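Side-chain contacts in aminotransferase class I and II (Streptococcus suis 89/1591, PDB 3OP7), which probably transfers amino groups between amino acids and 2-oxo acids with the help of pyridoxal phosphate, held as an internal aldimine on a lysine: residues F68-S71 with V72-L75; G78-P81 with E82-L85; T114-Q117 with L118-P122; L150-P153 with T154-M157; V240-I243 with L244-Y247. All coordinates share one frame; numbering follows the deposited sequence. Where two conformers were deposited one is given.

Interaction 1: F68-S71 with V72-L75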
loop_
_atom_site.group_PDB
_atom_site.type_symbol
_atom_site.label_atom_id
_atom_site.label_comp_id
_atom_site.label_asym_id
_atom_site.label_seq_id
_atom_site.Cartn_x
_atom_site.Cartn_y
_atom_site.Cartn_z
ATOM N N PHE A 68 7.846 -7.462 16.144
ATOM C CA PHE A 68 6.588 -6.785 15.775
ATOM C C PHE A 68 5.373 -7.681 16.046
ATOM O O PHE A 68 4.431 -7.302 16.736
ATOM C CB PHE A 68 6.623 -6.363 14.306
ATOM C CG PHE A 68 5.350 -5.780 13.828
ATOM C CD1 PHE A 68 5.076 -4.443 14.043
ATOM C CD2 PHE A 68 4.432 -6.560 13.136
ATOM C CE1 PHE A 68 3.877 -3.886 13.578
ATOM C CE2 PHE A 68 3.178 -6.006 12.678
ATOM C CZ PHE A 68 2.917 -4.668 12.904
ATOM N N LYS A 69 5.416 -8.910 15.525
ATOM C CA LYS A 69 4.284 -9.812 15.706
ATOM C C LYS A 69 4.035 -10.126 17.151
ATOM O O LYS A 69 2.882 -10.119 17.582
ATOM C CB LYS A 69 4.439 -11.118 14.896
ATOM C CG LYS A 69 4.379 -10.936 13.421
ATOM C CD LYS A 69 4.468 -12.351 12.797
ATOM C CE LYS A 69 4.325 -12.305 11.326
ATOM N NZ LYS A 69 4.237 -13.718 10.728
ATOM N N LYS A 70 5.082 -10.406 17.908
ATOM C CA LYS A 70 4.909 -10.698 19.347
ATOM C C LYS A 70 4.363 -9.490 20.115
ATOM O O LYS A 70 3.402 -9.640 20.868
ATOM C CB LYS A 70 6.222 -11.115 19.987
ATOM C CG LYS A 70 6.135 -11.534 21.461
ATOM C CD LYS A 70 5.273 -12.770 21.631
ATOM C CE LYS A 70 5.318 -13.305 23.038
ATOM N NZ LYS A 70 4.447 -14.520 23.223
ATOM N N SER A 71 4.965 -8.321 19.925
ATOM C CA SER A 71 4.562 -7.123 20.682
ATOM C C SER A 71 3.109 -6.757 20.363
ATOM O O SER A 71 2.362 -6.448 21.268
ATOM C CB SER A 71 5.458 -5.932 20.378
ATOM O OG SER A 71 6.788 -6.143 20.854
ATOM N N VAL A 72 2.738 -6.815 19.076
ATOM C CA VAL A 72 1.346 -6.574 18.690
ATOM C C VAL A 72 0.407 -7.587 19.349
ATOM O O VAL A 72 -0.616 -7.197 19.919
ATOM C CB VAL A 72 1.128 -6.563 17.183
ATOM C CG1 VAL A 72 -0.391 -6.601 16.864
ATOM C CG2 VAL A 72 1.790 -5.335 16.503
ATOM N N SER A 73 0.732 -8.886 19.261
ATOM C CA SER A 73 -0.095 -9.950 19.883
ATOM C C SER A 73 -0.345 -9.671 21.373
ATOM O O SER A 73 -1.432 -9.915 21.886
ATOM C CB SER A 73 0.510 -11.343 19.601
ATOM O OG SER A 73 1.620 -11.623 20.428
ATOM N N GLN A 74 0.648 -9.104 22.036
ATOM C CA GLN A 74 0.609 -8.839 23.458
ATOM C C GLN A 74 -0.323 -7.665 23.828
ATOM O O GLN A 74 -0.679 -7.491 25.004
ATOM C CB GLN A 74 2.015 -8.592 23.995
ATOM C CG GLN A 74 2.866 -9.853 24.115
ATOM C CD GLN A 74 4.300 -9.550 24.528
ATOM O OE1 GLN A 74 4.907 -8.565 24.083
ATOM N NE2 GLN A 74 4.855 -10.404 25.367
ATOM N N LEU A 75 -0.721 -6.874 22.840
ATOM C CA LEU A 75 -1.699 -5.780 23.076
ATOM C C LEU A 75 -3.111 -6.339 23.329
ATOM O O LEU A 75 -3.968 -5.628 23.822
ATOM C CB LEU A 75 -1.736 -4.799 21.901
ATOM C CG LEU A 75 -0.430 -4.071 21.533
ATOM C CD1 LEU A 75 -0.552 -3.334 20.222
ATOM C CD2 LEU A 75 -0.016 -3.113 22.676
HETATM O O HOH W 1 1.731 -13.212 22.592
HETATM O O HOH W 2 3.076 -5.722 23.725
#
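F68 and V72 stand one turn apart on the helix 66-73, the backbone N of V72 donating to F68 O at 2.9 Å. S73 N repeats this i to i+4 step to K69 O. Q74 N still bonds to K70 O, with a weak second bond to S71 O, and L75 N, bonding to V72 O, steps back three residues. On the buried side, CG2 of V72 lies over one face of the F68 ring, 3.9 Å from its centroid and 16° off the normal, a CH-pi contact offset toward the rim. F68 CG points away from the amide nitrogen, next to the carbonyl (chi1 175°), which swings the ring down the helix beside V72. I84 and W233 from two neighbouring strands and L267 from helix 257-268 pack on both residues, fixing the helix against the edge of the large sheet of this PLP-dependent aminotransferase fold. The outer side is polar. S73 OG folds back over its own backbone (chi1 78°) and donates to K70 O at 2.7 Å, so that this carbonyl is gripped by both the hydroxyl and Q74 N. The K70 chain bends at chi2 and runs over the amide of Q74, its CE 3.7 Å from Q74 NE2. S71 OG bonds back to A67 O, whereas its carbonyl accepts from a water that also donates weakly to Q74 OE1. A second water links the lysine to the serine, accepting from K70 NZ at 3.1 Å and donating to S73 OG at 2.7 Å.

Interaction 2: G78-P81 with E82-L85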
loop_
_atom_site.group_PDB
_atom_site.type_symbol
_atom_site.label_atom_id
_atom_site.label_comp_id
_atom_site.label_asym_id
_atom_site.label_seq_id
_atom_site.Cartn_x
_atom_site.Cartn_y
_atom_site.Cartn_z
ATOM N N GLY A 78 -5.587 -13.339 24.370
ATOM C CA GLY A 78 -5.937 -14.500 23.553
ATOM C C GLY A 78 -5.584 -14.428 22.074
ATOM O O GLY A 78 -6.246 -15.071 21.253
ATOM N N VAL A 79 -4.539 -13.673 21.725
ATOM C CA VAL A 79 -4.075 -13.577 20.323
ATOM C C VAL A 79 -2.606 -13.992 20.215
ATOM O O VAL A 79 -1.746 -13.456 20.904
ATOM C CB VAL A 79 -4.251 -12.161 19.732
ATOM C CG1 VAL A 79 -3.717 -12.082 18.285
ATOM C CG2 VAL A 79 -5.745 -11.714 19.822
ATOM N N LYS A 80 -2.334 -14.931 19.325
ATOM C CA LYS A 80 -0.977 -15.415 19.107
ATOM C C LYS A 80 -0.270 -14.598 18.037
ATOM O O LYS A 80 -0.918 -14.031 17.151
ATOM C CB LYS A 80 -0.986 -16.881 18.696
ATOM C CG LYS A 80 -1.474 -17.792 19.806
ATOM C CD LYS A 80 -1.578 -19.245 19.378
ATOM C CE LYS A 80 -1.904 -20.155 20.605
ATOM N NZ LYS A 80 -2.966 -21.167 20.297
ATOM N N PRO A 81 1.079 -14.563 18.092
ATOM C CA PRO A 81 1.809 -13.831 17.055
ATOM C C PRO A 81 1.487 -14.248 15.627
ATOM O O PRO A 81 1.526 -13.406 14.720
ATOM C CB PRO A 81 3.284 -14.182 17.344
ATOM C CG PRO A 81 3.323 -14.630 18.750
ATOM C CD PRO A 81 1.960 -15.090 19.160
ATOM N N GLU A 82 1.257 -15.543 15.402
ATOM C CA GLU A 82 0.922 -16.050 14.068
ATOM C C GLU A 82 -0.382 -15.465 13.489
ATOM O O GLU A 82 -0.643 -15.575 12.296
ATOM C CB GLU A 82 0.844 -17.595 14.072
ATOM C CG GLU A 82 -0.371 -18.118 14.923
ATOM C CD GLU A 82 -0.337 -19.624 15.288
ATOM O OE1 GLU A 82 -0.356 -20.467 14.373
ATOM O OE2 GLU A 82 -0.364 -19.960 16.497
ATOM N N GLN A 83 -1.194 -14.822 14.320
ATOM C CA GLN A 83 -2.432 -14.198 13.886
ATOM C C GLN A 83 -2.233 -12.732 13.419
ATOM O O GLN A 83 -3.218 -12.047 13.088
ATOM C CB GLN A 83 -3.432 -14.221 15.029
ATOM C CG GLN A 83 -3.911 -15.630 15.450
ATOM C CD GLN A 83 -4.819 -15.574 16.636
ATOM O OE1 GLN A 83 -4.437 -15.970 17.744
ATOM N NE2 GLN A 83 -6.040 -15.070 16.436
ATOM N N ILE A 84 -0.975 -12.263 13.355
ATOM C CA ILE A 84 -0.674 -10.843 13.050
ATOM C C ILE A 84 -0.010 -10.737 11.718
ATOM O O ILE A 84 0.996 -11.439 11.485
ATOM C CB ILE A 84 0.262 -10.226 14.113
ATOM C CG1 ILE A 84 -0.317 -10.403 15.534
ATOM C CG2 ILE A 84 0.514 -8.730 13.839
ATOM C CD1 ILE A 84 -1.792 -9.817 15.778
ATOM N N LEU A 85 -0.540 -9.875 10.852
ATOM C CA LEU A 85 0.101 -9.517 9.607
ATOM C C LEU A 85 0.360 -8.016 9.571
ATOM O O LEU A 85 -0.555 -7.207 9.663
ATOM C CB LEU A 85 -0.721 -9.904 8.372
ATOM C CG LEU A 85 -1.002 -11.382 8.159
ATOM C CD1 LEU A 85 -1.964 -11.535 6.981
ATOM C CD2 LEU A 85 0.323 -12.136 7.911
HETATM O O HOH W 3 -7.746 -15.039 18.884
HETATM O O HOH W 4 -5.531 -17.838 19.350
#
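The compact part of this turn, which leads through a short 3-10 segment into strand 84-87, is held by K80 and Q83. Each residue bonds to the other: K80 N points almost straight at Q83 OE1 (2.8 Å, 177° at the hydrogen), and Q83 N returns a bond to K80 O at 3.0 Å. The glutamine amide takes its donor from above the carbonyl plane. It reaches back because Q83 CG lies beside its own backbone nitrogen (chi1 -66°) and the chain then runs extended, carrying the amide across the turn to the K80 backbone. I84 N closes the next step on P81 O. Beside the amide, V79 CG1 meets Q83 CB and, at 3.9 Å, the CD1 of I84, the two branched side chains crossing at about a right angle. I84 is buried against F68 and V72 of the preceding helix, so the apolar side of the turn faces the protein.

The other side is looser and wetter. K80 and E82 run side by side in the same direction; E82 OE2 comes within 3.2 Å of K80 CD, yet K80 NZ stays 4.8 Å from that oxygen, so any attraction between the charges probably acts through space. Two waters join the G78 carbonyl to the Q83 amide: one donates to G78 O at 2.8 Å and accepts from Q83 NE2, while the other donates to Q83 OE1 at 2.7 Å and only weakly to G78 O. With Q83 NE2 also bonded to A236 O, both ends of the amide are engaged, which restrains its rotation and fixes which end is oxygen.

Interaction 3: T114-Q117 with L118-P122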
loop_
_atom_site.group_PDB
_atom_site.type_symbol
_atom_site.label_atom_id
_atom_site.label_comp_id
_atom_site.label_asym_id
_atom_site.label_seq_id
_atom_site.Cartn_x
_atom_site.Cartn_y
_atom_site.Cartn_z
ATOM N N THR A 114 -18.699 6.540 8.308
ATOM C CA THR A 114 -17.551 5.990 8.956
ATOM C C THR A 114 -16.369 6.224 8.018
ATOM O O THR A 114 -16.502 6.906 7.012
ATOM C CB THR A 114 -17.700 4.454 9.201
ATOM O OG1 THR A 114 -16.616 4.029 10.009
ATOM C CG2 THR A 114 -17.711 3.622 7.880
ATOM N N TYR A 115 -15.223 5.644 8.310
ATOM C CA TYR A 115 -14.066 5.755 7.390
ATOM C C TYR A 115 -14.374 5.193 5.997
ATOM O O TYR A 115 -14.868 4.067 5.862
ATOM C CB TYR A 115 -12.861 5.056 8.014
ATOM C CG TYR A 115 -11.549 5.553 7.445
ATOM C CD1 TYR A 115 -11.147 6.846 7.664
ATOM C CD2 TYR A 115 -10.718 4.731 6.714
ATOM C CE1 TYR A 115 -9.962 7.330 7.164
ATOM C CE2 TYR A 115 -9.532 5.185 6.255
ATOM C CZ TYR A 115 -9.152 6.503 6.448
ATOM O OH TYR A 115 -7.942 7.016 5.951
ATOM N N GLN A 116 -14.147 5.982 4.948
ATOM C CA GLN A 116 -14.738 5.673 3.631
ATOM C C GLN A 116 -14.321 4.331 3.027
ATOM O O GLN A 116 -15.061 3.738 2.267
ATOM C CB GLN A 116 -14.484 6.834 2.637
ATOM C CG GLN A 116 -15.157 6.671 1.281
ATOM C CD GLN A 116 -15.015 7.888 0.383
ATOM O OE1 GLN A 116 -14.555 8.948 0.827
ATOM N NE2 GLN A 116 -15.435 7.753 -0.876
ATOM N N GLN A 117 -13.137 3.841 3.383
ATOM C CA GLN A 117 -12.702 2.527 2.903
ATOM C C GLN A 117 -13.759 1.444 3.173
ATOM O O GLN A 117 -13.940 0.525 2.365
ATOM C CB GLN A 117 -11.436 2.096 3.617
ATOM C CG GLN A 117 -10.127 2.754 3.118
ATOM C CD GLN A 117 -8.936 2.100 3.756
ATOM O OE1 GLN A 117 -8.784 2.146 4.968
ATOM N NE2 GLN A 117 -8.063 1.486 2.925
ATOM N N LEU A 118 -14.376 1.550 4.341
ATOM C CA LEU A 118 -15.133 0.451 4.897
ATOM C C LEU A 118 -16.421 0.141 4.130
ATOM O O LEU A 118 -16.880 -1.019 4.167
ATOM C CB LEU A 118 -15.437 0.656 6.390
ATOM C CG LEU A 118 -14.212 0.741 7.301
ATOM C CD1 LEU A 118 -14.732 1.078 8.717
ATOM C CD2 LEU A 118 -13.277 -0.541 7.235
ATOM N N TYR A 119 -16.963 1.122 3.418
ATOM C CA TYR A 119 -18.150 0.914 2.583
ATOM C C TYR A 119 -17.881 1.020 1.083
ATOM O O TYR A 119 -18.470 0.261 0.328
ATOM C CB TYR A 119 -19.314 1.806 3.020
ATOM C CG TYR A 119 -19.023 3.279 3.116
ATOM C CD1 TYR A 119 -19.114 4.091 1.997
ATOM C CD2 TYR A 119 -18.621 3.857 4.311
ATOM C CE1 TYR A 119 -18.854 5.433 2.089
ATOM C CE2 TYR A 119 -18.321 5.166 4.400
ATOM C CZ TYR A 119 -18.429 5.964 3.272
ATOM O OH TYR A 119 -18.129 7.303 3.350
ATOM N N ASP A 120 -16.972 1.894 0.651
ATOM C CA ASP A 120 -16.722 2.041 -0.778
ATOM C C ASP A 120 -15.831 0.971 -1.372
ATOM O O ASP A 120 -16.019 0.610 -2.533
ATOM C CB ASP A 120 -16.283 3.464 -1.123
ATOM C CG ASP A 120 -17.477 4.414 -1.307
ATOM O OD1 ASP A 120 -18.627 3.921 -1.595
ATOM O OD2 ASP A 120 -17.271 5.658 -1.160
ATOM N N ILE A 121 -14.896 0.420 -0.607
ATOM C CA ILE A 121 -14.137 -0.693 -1.161
ATOM C C ILE A 121 -15.071 -1.868 -1.459
ATOM O O ILE A 121 -15.050 -2.389 -2.587
ATOM C CB ILE A 121 -12.859 -1.067 -0.338
ATOM C CG1 ILE A 121 -11.849 0.090 -0.397
ATOM C CG2 ILE A 121 -12.235 -2.350 -0.889
ATOM C CD1 ILE A 121 -10.633 -0.071 0.513
ATOM N N PRO A 122 -15.920 -2.292 -0.495
ATOM C CA PRO A 122 -16.734 -3.433 -0.876
ATOM C C PRO A 122 -17.664 -3.163 -2.054
ATOM O O PRO A 122 -17.846 -4.029 -2.889
ATOM C CB PRO A 122 -17.527 -3.794 0.391
ATOM C CG PRO A 122 -17.054 -2.915 1.477
ATOM C CD PRO A 122 -15.890 -2.071 0.954
HETATM O O HOH W 5 -17.853 8.939 5.716
#
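The amide of Q116 reaches along the helix start to D120: Q116 NE2 donates to the anti lone pair of D120 OD2 at 2.8 Å, leaving the amide and carboxylate planes 65° apart. With chi1 at -175°, the Q116 chain leaves on the carbonyl side of its backbone and stays extended, bringing the amide to the carboxylate while running past the Y119 hydroxyl. The Y119 ring covers the start of the helix. Q116 O lies over the centre of one face, 3.9 Å above the plane, and T114 CG2 meets the edge at Y119 CD2, 3.7 Å away. A water bridges T114 O (2.8 Å) and Y119 OH (2.9 Å). L118 CD1 touches T114 OG1, and Q117 and I121 run side by side.

Backbone bonds set these groups in place: L118 N to Y115 O opens the turn, D120 N to Q116 O follows, and I121 N to Q117 O at 3.1 Å precedes the kink at P122. Further out, R6 O accepts from Q116 NE2 and G8 N donates to Q116 OE1, while T114 OG1 pairs with N164. The Q117 amide bonds to T91, N94 and Y250 O of the second subunit, tying the helix start to the dimer interface. Helix 117-124 thus begins between helix 89-101, which receives I121 and P122, and strands 107-112 and 157-161, which L118 meets through S110, C159 and N161.

Interaction 4: L150-P153 with T154-M157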
loop_
_atom_site.group_PDB
_atom_site.type_symbol
_atom_site.label_atom_id
_atom_site.label_comp_id
_atom_site.label_asym_id
_atom_site.label_seq_id
_atom_site.Cartn_x
_atom_site.Cartn_y
_atom_site.Cartn_z
ATOM N N LEU A 150 -31.422 -5.347 8.940
ATOM C CA LEU A 150 -30.562 -5.333 7.748
ATOM C C LEU A 150 -29.869 -6.650 7.452
ATOM O O LEU A 150 -29.575 -6.937 6.300
ATOM C CB LEU A 150 -29.480 -4.261 7.873
ATOM C CG LEU A 150 -29.995 -2.814 7.903
ATOM C CD1 LEU A 150 -28.877 -1.909 8.443
ATOM C CD2 LEU A 150 -30.403 -2.415 6.476
ATOM N N ILE A 151 -29.580 -7.428 8.482
ATOM C CA ILE A 151 -28.807 -8.672 8.317
ATOM C C ILE A 151 -29.628 -9.703 7.550
ATOM O O ILE A 151 -30.877 -9.764 7.662
ATOM C CB ILE A 151 -28.330 -9.223 9.698
ATOM C CG1 ILE A 151 -27.189 -10.238 9.504
ATOM C CG2 ILE A 151 -29.494 -9.751 10.509
ATOM C CD1 ILE A 151 -26.292 -10.497 10.710
ATOM N N ARG A 152 -28.920 -10.550 6.830
ATOM C CA ARG A 152 -29.505 -11.567 5.983
ATOM C C ARG A 152 -28.849 -12.884 6.301
ATOM O O ARG A 152 -27.699 -12.893 6.785
ATOM C CB ARG A 152 -29.203 -11.248 4.514
ATOM C CG ARG A 152 -29.770 -9.925 4.005
ATOM C CD ARG A 152 -29.352 -9.790 2.527
ATOM N NE ARG A 152 -29.694 -8.462 2.017
ATOM C CZ ARG A 152 -29.409 -8.053 0.779
ATOM N NH1 ARG A 152 -28.786 -8.852 -0.061
ATOM N NH2 ARG A 152 -29.695 -6.818 0.414
ATOM N N PRO A 153 -29.485 -13.989 5.876
ATOM C CA PRO A 153 -28.939 -15.296 6.179
ATOM C C PRO A 153 -27.527 -15.481 5.695
ATOM O O PRO A 153 -26.767 -16.221 6.311
ATOM C CB PRO A 153 -29.913 -16.242 5.486
ATOM C CG PRO A 153 -31.240 -15.525 5.642
ATOM C CD PRO A 153 -30.890 -14.076 5.423
ATOM N N THR A 154 -27.183 -14.783 4.624
ATOM C CA THR A 154 -25.872 -14.937 3.970
ATOM C C THR A 154 -24.977 -13.718 4.126
ATOM O O THR A 154 -23.948 -13.601 3.424
ATOM C CB THR A 154 -26.016 -15.270 2.431
ATOM O OG1 THR A 154 -26.717 -14.209 1.760
ATOM C CG2 THR A 154 -26.735 -16.621 2.210
ATOM N N THR A 155 -25.280 -12.799 5.063
ATOM C CA THR A 155 -24.441 -11.635 5.211
ATOM C C THR A 155 -23.007 -12.085 5.461
ATOM O O THR A 155 -22.751 -12.865 6.368
ATOM C CB THR A 155 -24.966 -10.695 6.313
ATOM O OG1 THR A 155 -26.255 -10.186 5.938
ATOM C CG2 THR A 155 -23.983 -9.495 6.637
ATOM N N LYS A 156 -22.086 -11.562 4.678
ATOM C CA LYS A 156 -20.680 -11.965 4.756
ATOM C C LYS A 156 -19.872 -11.229 5.796
ATOM O O LYS A 156 -19.000 -11.831 6.462
ATOM C CB LYS A 156 -19.982 -11.791 3.432
ATOM C CG LYS A 156 -18.478 -12.095 3.560
ATOM C CD LYS A 156 -17.716 -12.549 2.353
ATOM C CE LYS A 156 -18.000 -13.975 1.939
ATOM N NZ LYS A 156 -17.369 -14.159 0.584
HETATM N N MSE A 157 -20.142 -9.929 5.949
HETATM C CA MSE A 157 -19.300 -9.068 6.764
HETATM C C MSE A 157 -20.051 -7.842 7.233
HETATM O O MSE A 157 -20.881 -7.321 6.507
HETATM C CB MSE A 157 -18.055 -8.636 5.960
HETATM C CG MSE A 157 -17.048 -7.809 6.788
HETATM SE SE MSE A 157 -15.518 -7.312 5.777
HETATM C CE MSE A 157 -14.731 -9.076 5.656
HETATM O O HOH W 6 -27.659 -11.546 -0.098
#
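A type I beta turn, R152 to T155, reverses the chain between helix 144-150 and strand 157-161 of the large mixed sheet. It is closed by T155 N, which donates to R152 O at 3.0 Å with an angle of 172° at the hydrogen. P153 occupies the second position of the turn and T154 the third. A second bond runs the opposite way across the same pair of residues: R152 N donates to T155 OG1 at 2.8 Å, bent to 148°. The hydroxyl is placed for this by a first torsion of -64°, which sets OG1 beside the threonine's own backbone nitrogen and turned back toward R152. The same oxygen also bonds to H107 ND1, so the buried threonine links the turn to the neighbouring strand 107-112.

Apolar atoms pack round the hydroxyl. I151, the first residue to leave the helix, brings CG1 to 3.7 Å from T155 OG1, its side chain crossing that of the threonine at about a right angle. The CB of R152 approaches the same oxygen at 3.4 Å. Beyond CB the arginine leads away from the turn, extended from CG to NE, and its NH2 forms a salt bridge with E128, with a longer, weak ion pair to D130. The guanidinium is therefore anchored mainly to E128, at the start of strand 128-135. A water lies in the guanidinium plane, accepting from R152 NH1 at 2.9 Å and meeting T154 OG1 only weakly, at 3.4 Å.

Interaction 5: V240-I243 with L244-Y247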
loop_
_atom_site.group_PDB
_atom_site.type_symbol
_atom_site.label_atom_id
_atom_site.label_comp_id
_atom_site.label_asym_id
_atom_site.label_seq_id
_atom_site.Cartn_x
_atom_site.Cartn_y
_atom_site.Cartn_z
ATOM N N VAL A 240 -8.525 -16.928 8.557
ATOM C CA VAL A 240 -8.511 -15.656 7.836
ATOM C C VAL A 240 -7.081 -15.212 7.532
ATOM O O VAL A 240 -6.742 -14.811 6.392
ATOM C CB VAL A 240 -9.255 -14.554 8.599
ATOM C CG1 VAL A 240 -8.943 -13.159 7.970
ATOM C CG2 VAL A 240 -10.797 -14.886 8.563
ATOM N N THR A 241 -6.219 -15.315 8.534
ATOM C CA THR A 241 -4.815 -14.928 8.364
ATOM C C THR A 241 -4.193 -15.691 7.213
ATOM O O THR A 241 -3.470 -15.140 6.354
ATOM C CB THR A 241 -4.016 -15.137 9.666
ATOM O OG1 THR A 241 -4.600 -14.309 10.692
ATOM C CG2 THR A 241 -2.570 -14.697 9.516
ATOM N N ASP A 242 -4.475 -16.982 7.178
ATOM C CA ASP A 242 -3.955 -17.806 6.061
ATOM C C ASP A 242 -4.470 -17.382 4.690
ATOM O O ASP A 242 -3.741 -17.533 3.704
ATOM C CB ASP A 242 -4.313 -19.276 6.231
ATOM C CG ASP A 242 -3.322 -20.043 7.094
ATOM O OD1 ASP A 242 -2.193 -19.551 7.281
ATOM O OD2 ASP A 242 -3.675 -21.167 7.570
ATOM N N ILE A 243 -5.713 -16.906 4.601
ATOM C CA ILE A 243 -6.223 -16.395 3.325
ATOM C C ILE A 243 -5.491 -15.125 2.924
ATOM O O ILE A 243 -4.917 -15.021 1.815
ATOM C CB ILE A 243 -7.720 -16.144 3.377
ATOM C CG1 ILE A 243 -8.499 -17.451 3.539
ATOM C CG2 ILE A 243 -8.169 -15.390 2.151
ATOM C CD1 ILE A 243 -9.979 -17.263 3.865
ATOM N N LEU A 244 -5.413 -14.198 3.867
ATOM C CA LEU A 244 -4.844 -12.861 3.577
ATOM C C LEU A 244 -3.412 -12.935 3.078
ATOM O O LEU A 244 -3.003 -12.117 2.292
ATOM C CB LEU A 244 -4.913 -11.957 4.790
ATOM C CG LEU A 244 -6.280 -11.713 5.425
ATOM C CD1 LEU A 244 -6.253 -10.638 6.571
ATOM C CD2 LEU A 244 -7.378 -11.361 4.454
ATOM N N ARG A 245 -2.645 -13.907 3.572
ATOM C CA ARG A 245 -1.215 -13.990 3.258
ATOM C C ARG A 245 -0.934 -14.167 1.776
ATOM O O ARG A 245 0.187 -13.904 1.332
ATOM C CB ARG A 245 -0.572 -15.177 3.946
ATOM C CG ARG A 245 -0.399 -15.085 5.410
ATOM C CD ARG A 245 0.519 -16.222 5.796
ATOM N NE ARG A 245 1.086 -15.921 7.070
ATOM C CZ ARG A 245 0.549 -16.362 8.189
ATOM N NH1 ARG A 245 -0.495 -17.173 8.115
ATOM N NH2 ARG A 245 1.068 -16.029 9.358
ATOM N N ASP A 246 -1.923 -14.642 1.040
ATOM C CA ASP A 246 -1.756 -14.924 -0.357
ATOM C C ASP A 246 -2.199 -13.786 -1.286
ATOM O O ASP A 246 -2.213 -13.971 -2.512
ATOM C CB ASP A 246 -2.492 -16.206 -0.718
ATOM C CG ASP A 246 -1.808 -17.472 -0.146
ATOM O OD1 ASP A 246 -0.542 -17.510 0.027
ATOM O OD2 ASP A 246 -2.569 -18.421 0.115
ATOM N N TYR A 247 -2.573 -12.644 -0.705
ATOM C CA TYR A 247 -3.051 -11.482 -1.476
ATOM C C TYR A 247 -2.237 -10.204 -1.266
ATOM O O TYR A 247 -2.467 -9.198 -1.947
ATOM C CB TYR A 247 -4.510 -11.190 -1.156
ATOM C CG TYR A 247 -5.413 -12.300 -1.580
ATOM C CD1 TYR A 247 -5.937 -12.344 -2.877
ATOM C CD2 TYR A 247 -5.699 -13.339 -0.713
ATOM C CE1 TYR A 247 -6.734 -13.396 -3.273
ATOM C CE2 TYR A 247 -6.491 -14.377 -1.085
ATOM C CZ TYR A 247 -7.010 -14.411 -2.367
ATOM O OH TYR A 247 -7.781 -15.503 -2.724
HETATM O O HOH W 7 -1.909 -19.261 3.085
HETATM O O HOH W 8 -5.088 -18.053 0.405
#
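Apolar contacts come in two pairs. V240 CG1 meets L244 CD1 at 3.9 Å; the two side chains lie side by side, and L244 packs on L85 and on V97 and S100 of helix 89-101. I243 CG2 likewise touches Y247 CE2, and the Y247 ring presents its edge to I243 O, which lies 3.1 Å from Y247 CD2.

The charged contact depends on R245, which adopts two conformers. In the one described, D242 OD1 forms a salt bridge of 3.0 Å with R245 NH1, reaching the guanidinium edge with the planes turned 53° apart, and T241 CG2 sits over one face. Both contacts are doubtful for the other conformer, as is the salt bridge from R245 NE to E63. T241 OG1 bonds to N237 O.

Backbone bonds record the helix ending: L244 N to V240 O and R245 N to T241 O span four residues, whereas D246 N to I243 O (3.1 Å) spans three, as does Y247 N to L244 O. Two waters reinforce this end; each donates to D246 OD2, one also to D242 O and the other weakly to I243 O. D246 OD1 and Y247 OH bond to N14 and G1 of the second subunit. The arrangement is that of a helix C-terminus unwinding through tighter turns into a loop at the dimer interface.

All five contacts are local and follow in series along the chain, none nesting or crossing. Interaction 1 lies at the C-terminal part of helix 66-73, and interaction 2 closes the turn that carries the chain into edge strand 84-87; the two touch where S73 and K69 pack against 79-84. Interaction 3 starts helix 117-124 after strand 107-112, and interaction 4, its centre about 17 Å from that of interaction 3, turns the chain from helix 144-150 toward strand 157-161. Much later, interaction 5 ends helix 238-244 yet returns to interaction 2, where L244 meets L85 and T241 packs on E82 and Q83. Interactions 3 and 5, about 20 Å apart between centres, both reach the second subunit.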